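Local coordinates for protein WipB (Legionella pneumophila, PDB 5NNY) that acts as a Ser/Thr phosphatase, an effector translocated by Legionella that targets the host lysosomal nutrient-sensing machinery, with its phosphatase domain forming this chain, at residues L17-L22 with L109-A114; Y35-E40 with K72-A77; A120-L125 with H183-K188. All coordinates share one frame; numbering follows the deposited sequence. Where two conformers were deposited one is given.

Interaction 1 of 3, residues L17-L22 with L109-A114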
loop_
_atom_site.group_PDB
_atom_site.type_symbol
_atom_site.label_atom_id
_atom_site.label_comp_id
_atom_site.label_asym_id
_atom_site.label_seq_id
_atom_site.Cartn_x
_atom_site.Cartn_y
_atom_site.Cartn_z
ATOM N N LEU A 17 8.133 -10.650 6.325
ATOM C CA LEU A 17 6.802 -11.240 6.267
ATOM C C LEU A 17 6.297 -11.298 4.834
ATOM O O LEU A 17 5.811 -12.345 4.387
ATOM C CB LEU A 17 5.846 -10.436 7.153
ATOM C CG LEU A 17 4.355 -10.775 7.113
ATOM C CD1 LEU A 17 4.060 -12.243 7.459
ATOM C CD2 LEU A 17 3.587 -9.831 8.028
ATOM N N PHE A 18 6.434 -10.186 4.093
ATOM C CA PHE A 18 6.094 -10.151 2.667
ATOM C C PHE A 18 6.832 -11.242 1.895
ATOM O O PHE A 18 6.218 -12.004 1.139
ATOM C CB PHE A 18 6.411 -8.766 2.093
ATOM C CG PHE A 18 5.801 -8.492 0.731
ATOM C CD1 PHE A 18 4.608 -9.079 0.341
ATOM C CD2 PHE A 18 6.429 -7.636 -0.153
ATOM C CE1 PHE A 18 4.066 -8.802 -0.913
ATOM C CE2 PHE A 18 5.892 -7.361 -1.401
ATOM C CZ PHE A 18 4.705 -7.951 -1.786
ATOM N N LEU A 19 8.156 -11.330 2.069
ATOM C CA LEU A 19 8.919 -12.399 1.430
ATOM C C LEU A 19 8.379 -13.776 1.801
ATOM O O LEU A 19 8.233 -14.645 0.934
ATOM C CB LEU A 19 10.398 -12.298 1.825
ATOM C CG LEU A 19 11.294 -13.273 1.039
ATOM C CD1 LEU A 19 11.637 -12.683 -0.307
ATOM C CD2 LEU A 19 12.576 -13.585 1.788
ATOM N N ASN A 20 8.112 -14.006 3.087
ATOM C CA ASN A 20 7.665 -15.322 3.535
ATOM C C ASN A 20 6.384 -15.740 2.822
ATOM O O ASN A 20 6.274 -16.874 2.329
ATOM C CB ASN A 20 7.461 -15.309 5.048
ATOM C CG ASN A 20 7.558 -16.689 5.659
ATOM O OD1 ASN A 20 8.307 -17.550 5.181
ATOM N ND2 ASN A 20 6.814 -16.905 6.738
ATOM N N ILE A 21 5.411 -14.832 2.746
ATOM C CA ILE A 21 4.146 -15.169 2.107
ATOM C C ILE A 21 4.361 -15.462 0.629
ATOM O O ILE A 21 3.834 -16.451 0.094
ATOM C CB ILE A 21 3.117 -14.046 2.327
ATOM C CG1 ILE A 21 2.841 -13.856 3.818
ATOM C CG2 ILE A 21 1.811 -14.365 1.612
ATOM C CD1 ILE A 21 2.101 -12.550 4.128
ATOM N N LEU A 22 5.171 -14.635 -0.044
ATOM C CA LEU A 22 5.451 -14.836 -1.462
ATOM C C LEU A 22 6.095 -16.196 -1.718
ATOM O O LEU A 22 5.815 -16.831 -2.736
ATOM C CB LEU A 22 6.347 -13.709 -1.983
ATOM C CG LEU A 22 5.708 -12.332 -2.098
ATOM C CD1 LEU A 22 6.779 -11.269 -2.283
ATOM C CD2 LEU A 22 4.719 -12.309 -3.268
ATOM N N LEU A 109 9.744 -1.756 -1.430
ATOM C CA LEU A 109 9.708 -1.116 -2.745
ATOM C C LEU A 109 10.480 -1.931 -3.777
ATOM O O LEU A 109 10.047 -2.064 -4.930
ATOM C CB LEU A 109 10.267 0.306 -2.666
ATOM C CG LEU A 109 9.383 1.368 -2.007
ATOM C CD1 LEU A 109 10.137 2.704 -1.892
ATOM C CD2 LEU A 109 8.090 1.536 -2.803
ATOM N N LYS A 110 11.633 -2.478 -3.381
ATOM C CA LYS A 110 12.419 -3.301 -4.295
ATOM C C LYS A 110 11.717 -4.612 -4.588
ATOM O O LYS A 110 11.834 -5.147 -5.698
ATOM C CB LYS A 110 13.808 -3.581 -3.719
ATOM C CG LYS A 110 14.728 -2.366 -3.699
ATOM C CD LYS A 110 14.773 -1.660 -5.050
ATOM C CE LYS A 110 15.979 -2.091 -5.886
ATOM N NZ LYS A 110 15.893 -1.554 -7.294
ATOM N N LEU A 111 11.010 -5.160 -3.596
ATOM C CA LEU A 111 10.248 -6.389 -3.816
ATOM C C LEU A 111 9.113 -6.157 -4.800
ATOM O O LEU A 111 8.900 -6.964 -5.710
ATOM C CB LEU A 111 9.705 -6.939 -2.491
ATOM C CG LEU A 111 10.723 -7.777 -1.711
ATOM C CD1 LEU A 111 10.199 -8.099 -0.339
ATOM C CD2 LEU A 111 11.065 -9.083 -2.462
ATOM N N LEU A 112 8.362 -5.066 -4.617
ATOM C CA LEU A 112 7.316 -4.717 -5.570
ATOM C C LEU A 112 7.885 -4.545 -6.975
ATOM O O LEU A 112 7.276 -4.981 -7.953
ATOM C CB LEU A 112 6.592 -3.440 -5.133
ATOM C CG LEU A 112 5.832 -3.513 -3.806
ATOM C CD1 LEU A 112 5.199 -2.159 -3.434
ATOM C CD2 LEU A 112 4.760 -4.634 -3.859
ATOM N N GLN A 113 9.036 -3.882 -7.097
ATOM C CA GLN A 113 9.644 -3.681 -8.414
ATOM C C GLN A 113 9.982 -5.008 -9.095
ATOM O O GLN A 113 9.722 -5.189 -10.292
ATOM C CB GLN A 113 10.892 -2.819 -8.263
ATOM C CG GLN A 113 11.575 -2.425 -9.566
ATOM C CD GLN A 113 12.767 -1.531 -9.274
ATOM O OE1 GLN A 113 13.564 -1.840 -8.397
ATOM N NE2 GLN A 113 12.873 -0.409 -9.981
ATOM N N ALA A 114 10.554 -5.951 -8.348
ATOM C CA ALA A 114 10.853 -7.267 -8.913
ATOM C C ALA A 114 9.580 -8.016 -9.295
ATOM O O ALA A 114 9.530 -8.677 -10.338
ATOM C CB ALA A 114 11.671 -8.091 -7.924
#

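Interaction 2 of 3, residues Y35-E40 with K72-A77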
loop_
_atom_site.group_PDB
_atom_site.type_symbol
_atom_site.label_atom_id
_atom_site.label_comp_id
_atom_site.label_asym_id
_atom_site.label_seq_id
_atom_site.Cartn_x
_atom_site.Cartn_y
_atom_site.Cartn_z
ATOM N N TYR A 35 17.406 -16.701 1.404
ATOM C CA TYR A 35 16.383 -16.385 2.385
ATOM C C TYR A 35 17.015 -16.057 3.733
ATOM O O TYR A 35 16.631 -15.079 4.391
ATOM C CB TYR A 35 15.434 -17.575 2.487
ATOM C CG TYR A 35 14.173 -17.335 3.265
ATOM C CD1 TYR A 35 14.177 -17.335 4.652
ATOM C CD2 TYR A 35 12.967 -17.173 2.612
ATOM C CE1 TYR A 35 13.024 -17.154 5.362
ATOM C CE2 TYR A 35 11.795 -16.986 3.318
ATOM C CZ TYR A 35 11.835 -16.970 4.692
ATOM O OH TYR A 35 10.688 -16.781 5.411
ATOM N N ALA A 36 17.992 -16.862 4.159
ATOM C CA ALA A 36 18.606 -16.615 5.458
ATOM C C ALA A 36 19.360 -15.298 5.447
ATOM O O ALA A 36 19.315 -14.546 6.427
ATOM C CB ALA A 36 19.540 -17.761 5.856
ATOM N N LYS A 37 20.058 -15.002 4.342
ATOM C CA LYS A 37 20.705 -13.702 4.211
ATOM C C LYS A 37 19.678 -12.571 4.304
ATOM O O LYS A 37 19.921 -11.551 4.961
ATOM C CB LYS A 37 21.470 -13.609 2.888
ATOM C CG LYS A 37 22.848 -14.315 2.850
ATOM C CD LYS A 37 23.489 -14.175 1.457
ATOM C CE LYS A 37 24.939 -14.670 1.383
ATOM N NZ LYS A 37 25.067 -16.138 1.596
ATOM N N PHE A 38 18.529 -12.734 3.640
ATOM C CA PHE A 38 17.481 -11.711 3.676
ATOM C C PHE A 38 17.008 -11.466 5.106
ATOM O O PHE A 38 16.927 -10.311 5.562
ATOM C CB PHE A 38 16.312 -12.154 2.784
ATOM C CG PHE A 38 15.247 -11.112 2.562
ATOM C CD1 PHE A 38 14.397 -10.715 3.583
ATOM C CD2 PHE A 38 15.046 -10.599 1.286
ATOM C CE1 PHE A 38 13.393 -9.792 3.357
ATOM C CE2 PHE A 38 14.061 -9.680 1.044
ATOM C CZ PHE A 38 13.225 -9.268 2.071
ATOM N N ALA A 39 16.688 -12.547 5.830
ATOM C CA ALA A 39 16.224 -12.407 7.211
ATOM C C ALA A 39 17.292 -11.756 8.088
ATOM O O ALA A 39 16.972 -10.938 8.962
ATOM C CB ALA A 39 15.818 -13.764 7.786
ATOM N N GLU A 40 18.565 -12.123 7.876
ATOM C CA GLU A 40 19.668 -11.504 8.619
ATOM C C GLU A 40 19.738 -9.998 8.385
ATOM O O GLU A 40 19.928 -9.220 9.330
ATOM C CB GLU A 40 21.012 -12.135 8.214
ATOM C CG GLU A 40 22.147 -11.718 9.163
ATOM C CD GLU A 40 23.422 -12.476 8.942
ATOM O OE1 GLU A 40 23.403 -13.497 8.210
ATOM O OE2 GLU A 40 24.449 -12.031 9.504
ATOM N N LYS A 72 22.512 -1.861 1.373
ATOM C CA LYS A 72 21.727 -1.667 0.160
ATOM C C LYS A 72 22.253 -2.522 -0.985
ATOM O O LYS A 72 21.478 -3.172 -1.698
ATOM C CB LYS A 72 21.737 -0.190 -0.227
ATOM C CG LYS A 72 21.043 0.132 -1.552
ATOM C CD LYS A 72 21.211 1.619 -1.863
ATOM C CE LYS A 72 20.941 1.958 -3.314
ATOM N NZ LYS A 72 21.285 3.377 -3.632
ATOM N N LYS A 73 23.569 -2.529 -1.195
ATOM C CA LYS A 73 24.077 -3.303 -2.320
ATOM C C LYS A 73 23.828 -4.794 -2.113
ATOM O O LYS A 73 23.455 -5.498 -3.054
ATOM C CB LYS A 73 25.562 -2.995 -2.558
ATOM C CG LYS A 73 26.511 -3.595 -1.561
ATOM C CD LYS A 73 27.816 -2.816 -1.485
ATOM C CE LYS A 73 28.532 -2.757 -2.818
ATOM N NZ LYS A 73 29.967 -2.390 -2.633
ATOM N N GLN A 74 23.972 -5.295 -0.880
ATOM C CA GLN A 74 23.733 -6.717 -0.675
ATOM C C GLN A 74 22.247 -7.032 -0.758
ATOM O O GLN A 74 21.857 -8.078 -1.297
ATOM C CB GLN A 74 24.306 -7.221 0.658
ATOM C CG GLN A 74 24.181 -8.762 0.677
ATOM C CD GLN A 74 24.669 -9.478 1.922
ATOM O OE1 GLN A 74 24.974 -8.881 2.945
ATOM N NE2 GLN A 74 24.749 -10.793 1.821
ATOM N N TYR A 75 21.403 -6.139 -0.232
ATOM C CA TYR A 75 19.965 -6.343 -0.365
ATOM C C TYR A 75 19.571 -6.442 -1.832
ATOM O O TYR A 75 18.811 -7.336 -2.223
ATOM C CB TYR A 75 19.189 -5.212 0.322
ATOM C CG TYR A 75 17.704 -5.458 0.268
ATOM C CD1 TYR A 75 17.109 -6.371 1.132
ATOM C CD2 TYR A 75 16.906 -4.837 -0.684
ATOM C CE1 TYR A 75 15.748 -6.635 1.088
ATOM C CE2 TYR A 75 15.536 -5.113 -0.747
ATOM C CZ TYR A 75 14.973 -6.001 0.153
ATOM O OH TYR A 75 13.632 -6.282 0.111
ATOM N N ASN A 76 20.077 -5.522 -2.660
ATOM C CA ASN A 76 19.721 -5.542 -4.077
ATOM C C ASN A 76 20.306 -6.760 -4.789
ATOM O O ASN A 76 19.722 -7.239 -5.770
ATOM C CB ASN A 76 20.175 -4.247 -4.756
ATOM C CG ASN A 76 19.343 -3.043 -4.333
ATOM O OD1 ASN A 76 18.263 -3.193 -3.755
ATOM N ND2 ASN A 76 19.835 -1.853 -4.628
ATOM N N ALA A 77 21.453 -7.267 -4.325
ATOM C CA ALA A 77 21.969 -8.533 -4.858
ATOM C C ALA A 77 21.036 -9.696 -4.533
ATOM O O ALA A 77 20.888 -10.631 -5.332
ATOM C CB ALA A 77 23.366 -8.809 -4.304
#

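Interaction 3 of 3, residues A120-L125 with H183-K188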
loop_
_atom_site.group_PDB
_atom_site.type_symbol
_atom_site.label_atom_id
_atom_site.label_comp_id
_atom_site.label_asym_id
_atom_site.label_seq_id
_atom_site.Cartn_x
_atom_site.Cartn_y
_atom_site.Cartn_z
ATOM N N ALA A 120 4.497 -10.611 -12.221
ATOM C CA ALA A 120 3.525 -11.079 -11.246
ATOM C C ALA A 120 2.289 -10.184 -11.261
ATOM O O ALA A 120 2.343 -9.012 -11.639
ATOM C CB ALA A 120 4.135 -11.129 -9.841
ATOM N N ASP A 121 1.159 -10.767 -10.900
ATOM C CA ASP A 121 -0.112 -10.060 -10.867
ATOM C C ASP A 121 -0.400 -9.656 -9.425
ATOM O O ASP A 121 -0.549 -10.524 -8.565
ATOM C CB ASP A 121 -1.223 -10.953 -11.422
ATOM C CG ASP A 121 -2.516 -10.196 -11.660
ATOM O OD1 ASP A 121 -2.495 -8.947 -11.671
ATOM O OD2 ASP A 121 -3.561 -10.862 -11.835
ATOM N N PHE A 122 -0.450 -8.347 -9.154
ATOM C CA PHE A 122 -0.650 -7.890 -7.786
ATOM C C PHE A 122 -1.452 -6.598 -7.752
ATOM O O PHE A 122 -1.467 -5.823 -8.705
ATOM C CB PHE A 122 0.686 -7.721 -7.022
ATOM C CG PHE A 122 1.579 -6.596 -7.511
ATOM C CD1 PHE A 122 2.430 -6.781 -8.591
ATOM C CD2 PHE A 122 1.620 -5.382 -6.834
ATOM C CE1 PHE A 122 3.270 -5.762 -9.018
ATOM C CE2 PHE A 122 2.447 -4.351 -7.246
ATOM C CZ PHE A 122 3.283 -4.541 -8.343
ATOM N N GLU A 123 -2.171 -6.386 -6.659
ATOM C CA GLU A 123 -2.854 -5.116 -6.471
ATOM C C GLU A 123 -2.741 -4.710 -5.015
ATOM O O GLU A 123 -2.656 -5.553 -4.119
ATOM C CB GLU A 123 -4.328 -5.159 -6.883
ATOM C CG GLU A 123 -5.120 -6.219 -6.177
ATOM C CD GLU A 123 -6.517 -6.360 -6.738
ATOM O OE1 GLU A 123 -7.442 -6.582 -5.937
ATOM O OE2 GLU A 123 -6.688 -6.236 -7.974
ATOM N N ILE A 124 -2.751 -3.396 -4.809
ATOM C CA ILE A 124 -2.501 -2.749 -3.527
ATOM C C ILE A 124 -3.707 -1.887 -3.195
ATOM O O ILE A 124 -4.057 -0.982 -3.954
ATOM C CB ILE A 124 -1.225 -1.891 -3.567
ATOM C CG1 ILE A 124 -0.045 -2.764 -3.973
ATOM C CG2 ILE A 124 -0.952 -1.268 -2.206
ATOM C CD1 ILE A 124 1.236 -1.978 -4.281
ATOM N N LEU A 125 -4.343 -2.176 -2.067
ATOM C CA LEU A 125 -5.539 -1.452 -1.663
ATOM C C LEU A 125 -5.123 -0.200 -0.914
ATOM O O LEU A 125 -4.275 -0.263 -0.017
ATOM C CB LEU A 125 -6.443 -2.329 -0.800
ATOM C CG LEU A 125 -7.202 -3.347 -1.651
ATOM C CD1 LEU A 125 -7.763 -4.458 -0.802
ATOM C CD2 LEU A 125 -8.304 -2.653 -2.440
ATOM N N HIS A 183 6.274 5.864 -9.520
ATOM C CA HIS A 183 5.545 6.129 -10.757
ATOM C C HIS A 183 5.454 4.893 -11.653
ATOM O O HIS A 183 4.417 4.656 -12.286
ATOM C CB HIS A 183 6.226 7.283 -11.512
ATOM C CG HIS A 183 6.073 8.618 -10.846
ATOM N ND1 HIS A 183 4.891 9.328 -10.864
ATOM C CD2 HIS A 183 6.955 9.377 -10.151
ATOM C CE1 HIS A 183 5.048 10.461 -10.201
ATOM N NE2 HIS A 183 6.294 10.518 -9.764
ATOM N N GLN A 184 6.529 4.105 -11.735
ATOM C CA GLN A 184 6.562 2.991 -12.686
ATOM C C GLN A 184 5.900 1.733 -12.143
ATOM O O GLN A 184 5.445 0.883 -12.917
ATOM C CB GLN A 184 8.010 2.673 -13.066
ATOM C CG GLN A 184 8.653 3.771 -13.853
ATOM C CD GLN A 184 7.989 3.949 -15.200
ATOM O OE1 GLN A 184 7.668 2.970 -15.883
ATOM N NE2 GLN A 184 7.762 5.200 -15.587
ATOM N N VAL A 185 5.855 1.588 -10.831
ATOM C CA VAL A 185 5.459 0.340 -10.198
ATOM C C VAL A 185 4.289 0.559 -9.255
ATOM O O VAL A 185 3.210 -0.017 -9.433
ATOM C CB VAL A 185 6.647 -0.290 -9.445
ATOM C CG1 VAL A 185 6.198 -1.561 -8.728
ATOM C CG2 VAL A 185 7.784 -0.587 -10.430
ATOM N N TYR A 186 4.497 1.392 -8.241
ATOM C CA TYR A 186 3.554 1.430 -7.127
ATOM C C TYR A 186 2.193 1.985 -7.538
ATOM O O TYR A 186 1.148 1.353 -7.294
ATOM C CB TYR A 186 4.145 2.249 -5.975
ATOM C CG TYR A 186 3.253 2.265 -4.746
ATOM C CD1 TYR A 186 3.308 1.223 -3.813
ATOM C CD2 TYR A 186 2.381 3.335 -4.500
ATOM C CE1 TYR A 186 2.506 1.228 -2.675
ATOM C CE2 TYR A 186 1.567 3.343 -3.365
ATOM C CZ TYR A 186 1.635 2.295 -2.456
ATOM O OH TYR A 186 0.850 2.313 -1.316
ATOM N N LYS A 187 2.173 3.171 -8.148
ATOM C CA LYS A 187 0.901 3.883 -8.284
ATOM C C LYS A 187 -0.035 3.213 -9.281
ATOM O O LYS A 187 -1.256 3.325 -9.146
ATOM C CB LYS A 187 1.128 5.353 -8.678
ATOM C CG LYS A 187 1.609 5.581 -10.118
ATOM C CD LYS A 187 1.682 7.070 -10.426
ATOM C CE LYS A 187 2.018 7.346 -11.897
ATOM N NZ LYS A 187 2.305 8.796 -12.059
ATOM N N LYS A 188 0.495 2.539 -10.291
ATOM C CA LYS A 188 -0.408 1.932 -11.253
ATOM C C LYS A 188 -0.972 0.599 -10.773
ATOM O O LYS A 188 -1.828 0.030 -11.454
ATOM C CB LYS A 188 0.301 1.793 -12.600
ATOM C CG LYS A 188 0.542 3.156 -13.272
ATOM C CD LYS A 188 1.674 3.141 -14.307
ATOM C CE LYS A 188 2.260 4.560 -14.530
ATOM N NZ LYS A 188 1.361 5.486 -15.292
#

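Interaction 1 of 3, residues L17-L22 with L109-A114
Phe-18 and Leu-19 face Leu-111 and Leu-112 across two helical segments that run in roughly the same direction, their axes 11.3 Å apart at closest approach and inclined at 29°. The backbones come nearest at Leu-19 and Leu-111, whose CA atoms are 8.1 Å apart. This spacing is filled by hydrocarbon from both sides. Phe-18 holds its CG anti to the backbone N (chi1 -166°), and its ring reaches out between the two leucines of the other helix. On one of them, Phe-18 CD2 meets Leu-111 CD1 at 3.8 Å, and CB of the same leucine also lies close to the ring. The two side chains lie alongside, running in opposite senses. On the other, Leu-112 CD2 lies 3.8 Å from Phe-18 CE2, and this leucine crosses the phenylalanine at about a right angle. Both methyls approach the ring obliquely. One face of the ring is covered from its own helix, where Leu-22 CD1 sits 3.8 Å above the ring centre. A looser contact joins Leu-19 CD1 to Leu-111 CD2 at 4.2 Å. All four residues that touch are buried, so the contact is a small piece of apolar core. Helix 105-117 lies in the connection between parallel strands 90-93 and 121-125, and here it packs against helix 15-24 within the phosphoesterase-fold domain. Met-8 of strand 6-8 packs on Phe-18 and Leu-22. Beyond Leu-111 lie Tyr-75 and Ile-79 of helix 64-79, while Leu-112 reaches Tyr-186 of helix 175-186.

Interaction 2 of 3, residues Y35-E40 with K72-A77
Phe-38 meets Tyr-75 at the inner part of this contact, and Lys-37 meets Gln-74 at its outer part. The backbones are nearest at the aromatic pair, with 7.2 Å between the CA atoms of Phe-38 and Tyr-75. Both aromatic residues set CG anti to the backbone N, with chi1 at -171° for Phe-38 and -176° for Tyr-75. This brings the ends of the rings together although neither CB is aimed straight at the other helix. The ring centroids of Phe-38 and Tyr-75 are 5.4 Å apart and their planes meet at 54°, an oblique pairing. The closest atoms are Phe-38 CE2 and Tyr-75 CE1 at 3.5 Å. Tyr-75 OH also lies against the Phe-38 ring, 3.6 Å from its CZ, while its hydrogen bond goes to the backbone O of Phe-107. That bond and the Phe-107 ring, which meets the tyrosine, probably hold its far end. Nearer the surface, the extended side chain of Gln-74 lies crosswise to Lys-37. The lysine runs straight to CE and bends only at its last torsion. Its CG, CD and CE lie beside Gln-74 NE2, which is 3.6 Å from Lys-37 CD. The contact joins helix 32-42 to helix 64-79, the latter in a stretch predicted to form a coiled coil. Leu-16 and Leu-19 of helix 15-24 pack on Phe-38, while Lys-110 and Leu-111 of helix 105-117 pack on Tyr-75.

Interaction 3 of 3, residues A120-L125 with H183-K188
The Phe-122 ring takes Val-185 at its edge, with Val-185 CG1 near the ring plane and 4.2 Å from Phe-122 CZ. Ile-124 CD1, from the same strand, also lies at that ring's edge and in its plane. The ring of His-189 stacks on Phe-122. The Tyr-186 ring is met obliquely by Ile-124, whose CD1 is 3.8 Å from Tyr-186 CE1 and equally close to its CD1. The two side chains run nearly perpendicular, and Phe-133 adds an edge-to-face partner to the tyrosine. The CA atoms of Ile-124 and Tyr-186 are 8.2 Å apart, so side chains fill the distance between strand and helix end. Phe-122 holds CG between its backbone N and carbonyl carbon (chi1 68°). Its ring thereby reaches Val-185, which lies in a wider pi-type turn of the helix. CD1 of Ile-124 touches the tyrosine ring, while CG2 lies 4.1 Å from Tyr-186 OH. The contact thus packs helix 175-186, the last helix of a beta-alpha-beta crossover, against its first strand, 121-125. The crossover's second strand, 190-198, lies parallel beside it, and Ile-124 makes backbone hydrogen bonds with His-189 and Lys-191. All four touching residues are buried and the contact between them is apolar. The one hydroxyl among them is satisfied nearby: Tyr-186 OH hydrogen-bonds to Glu-97 OE1, which probably helps to fix the ring beside Ile-124.

From the N terminus, interaction 1 opens on helix 15-24 and closes on helix 105-117. Interaction 2 is nested inside that loop, joining helix 32-42 to helix 64-79. Interaction 3 comes later, in series with both, closing the loop from strand 121-125 to the end of helix 175-186. Interactions 1 and 2 touch directly, with Asn-20 OD1 2.5 Å from Tyr-35 OH, a probable hydrogen bond. Interactions 1 and 3 meet where Leu-112 packs on Val-185 and Tyr-186. Interactions 2 and 3 do not touch; their nearest atoms are about 12 Å apart. Interaction 1 joins helix 15-24 to helix 105-117, and so stands between interaction 2 and interaction 3.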